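Regulatory protein cox (Enterobacteria phage P2, PDB 4LHF) binds DNA and represses the phage Pc promoter, which controls the genes for the immunity repressor and the integrase. Local coordinates at residues R30-K34 / G35-V39. Sequence-based numbering, arbitrary orientation.
Sequences RMIDK and GKLPV
Two amides converge on the carbonyl oxygen of Met31: Lys36 N donates a hydrogen bond of 2.9 Å to Met31 O, with an N-H...O angle of 145°, and Gly35 N adds a weak one. The Lys36 amide lies 29° from the carbonyl plane. Gly35 N also makes a weak bond of 3.0 Å to Ile32 O, completing a Schellman motif in which Gly35, at positive phi, is the C-prime residue. Beyond this turn the chain runs across the end of helix 25-34. Met31 bends at its last torsion (chi3 64°), which brings CE against the branched end of Leu37, 4.0 Å from Leu37 CD2, and near Lys36 CD. At the start of strand 39-42, Val39 crosses Ile32 at about a right angle, its CG2 meeting Ile32 CD1 at 3.8 Å. Tyr55 touches both Ile32 and Val39, while Leu37 also packs on Phe17 of helix 14-21 and Trp62 of helix 59-72. Backbone bonds thus cap the final turn of helix 25-34, probably the second helix of the helix-turn-helix, and apolar contacts fasten the outgoing chain to it on its way into the sheet.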
loop_
_atom_site.group_PDB
_atom_site.type_symbol
_atom_site.label_atom_id
_atom_site.label_comp_id
_atom_site.label_asym_id
_atom_site.label_seq_id
_atom_site.Cartn_x
_atom_site.Cartn_y
_atom_site.Cartn_z
ATOM N N ARG A 30 -4.673 -10.439 -5.346
ATOM C CA ARG A 30 -6.035 -10.074 -5.728
ATOM C C ARG A 30 -6.262 -8.569 -5.595
ATOM O O ARG A 30 -6.964 -7.969 -6.415
ATOM C CB ARG A 30 -7.056 -10.853 -4.898
ATOM C CG ARG A 30 -7.161 -12.330 -5.278
ATOM C CD ARG A 30 -8.364 -13.006 -4.634
ATOM N NE ARG A 30 -8.118 -13.452 -3.265
ATOM C CZ ARG A 30 -7.606 -14.639 -2.949
ATOM N NH1 ARG A 30 -7.259 -15.493 -3.905
ATOM N NH2 ARG A 30 -7.429 -14.973 -1.677
ATOM N N MET A 31 -5.675 -7.974 -4.559
ATOM C CA MET A 31 -5.737 -6.528 -4.376
ATOM C C MET A 31 -5.080 -5.818 -5.553
ATOM O O MET A 31 -5.591 -4.817 -6.048
ATOM C CB MET A 31 -5.029 -6.105 -3.089
ATOM C CG MET A 31 -5.698 -6.598 -1.810
ATOM S SD MET A 31 -4.886 -5.956 -0.330
ATOM C CE MET A 31 -5.185 -4.203 -0.518
ATOM N N ILE A 32 -3.943 -6.345 -5.999
ATOM C CA ILE A 32 -3.225 -5.778 -7.133
ATOM C C ILE A 32 -4.044 -5.890 -8.414
ATOM O O ILE A 32 -4.122 -4.938 -9.194
ATOM C CB ILE A 32 -1.855 -6.459 -7.325
ATOM C CG1 ILE A 32 -0.955 -6.179 -6.120
ATOM C CG2 ILE A 32 -1.186 -5.979 -8.602
ATOM C CD1 ILE A 32 0.436 -6.748 -6.255
ATOM N N ASP A 33 -4.660 -7.050 -8.623
ATOM C CA ASP A 33 -5.443 -7.280 -9.833
ATOM C C ASP A 33 -6.683 -6.399 -9.875
ATOM O O ASP A 33 -7.083 -5.931 -10.940
ATOM C CB ASP A 33 -5.829 -8.752 -9.961
ATOM C CG ASP A 33 -4.631 -9.644 -10.203
ATOM O OD1 ASP A 33 -3.601 -9.130 -10.688
ATOM O OD2 ASP A 33 -4.720 -10.855 -9.914
ATOM N N LYS A 34 -7.288 -6.171 -8.714
ATOM C CA LYS A 34 -8.434 -5.273 -8.628
ATOM C C LYS A 34 -8.009 -3.809 -8.739
ATOM O O LYS A 34 -8.835 -2.932 -8.999
ATOM C CB LYS A 34 -9.208 -5.513 -7.333
ATOM C CG LYS A 34 -10.108 -6.736 -7.380
ATOM C CD LYS A 34 -11.466 -6.383 -7.963
ATOM C CE LYS A 34 -12.276 -7.626 -8.300
ATOM N NZ LYS A 34 -11.719 -8.356 -9.473
ATOM N N GLY A 35 -6.718 -3.557 -8.540
ATOM C CA GLY A 35 -6.152 -2.228 -8.696
ATOM C C GLY A 35 -6.225 -1.386 -7.438
ATOM O O GLY A 35 -6.688 -0.248 -7.473
ATOM N N LYS A 36 -5.756 -1.943 -6.325
ATOM C CA LYS A 36 -5.848 -1.265 -5.035
ATOM C C LYS A 36 -4.507 -0.748 -4.515
ATOM O O LYS A 36 -4.465 -0.033 -3.512
ATOM C CB LYS A 36 -6.445 -2.197 -3.982
ATOM C CG LYS A 36 -7.865 -2.651 -4.241
ATOM C CD LYS A 36 -8.363 -3.464 -3.060
ATOM C CE LYS A 36 -9.689 -4.132 -3.347
ATOM N NZ LYS A 36 -10.160 -4.920 -2.176
ATOM N N LEU A 37 -3.414 -1.110 -5.179
ATOM C CA LEU A 37 -2.088 -0.822 -4.638
ATOM C C LEU A 37 -1.127 -0.198 -5.645
ATOM O O LEU A 37 -1.129 -0.558 -6.821
ATOM C CB LEU A 37 -1.470 -2.097 -4.057
ATOM C CG LEU A 37 -2.210 -2.749 -2.889
ATOM C CD1 LEU A 37 -1.569 -4.073 -2.520
ATOM C CD2 LEU A 37 -2.223 -1.816 -1.695
ATOM N N PRO A 38 -0.295 0.748 -5.176
ATOM C CA PRO A 38 0.758 1.338 -6.007
ATOM C C PRO A 38 1.818 0.292 -6.306
ATOM O O PRO A 38 2.455 -0.221 -5.389
ATOM C CB PRO A 38 1.326 2.447 -5.118
ATOM C CG PRO A 38 0.990 2.034 -3.728
ATOM C CD PRO A 38 -0.325 1.327 -3.822
ATOM N N VAL A 39 2.003 -0.018 -7.583
ATOM C CA VAL A 39 2.771 -1.193 -7.971
ATOM C C VAL A 39 3.787 -0.927 -9.079
ATOM O O VAL A 39 3.532 -0.161 -10.003
ATOM C CB VAL A 39 1.814 -2.349 -8.371
ATOM C CG1 VAL A 39 2.347 -3.139 -9.554
ATOM C CG2 VAL A 39 1.570 -3.262 -7.182
#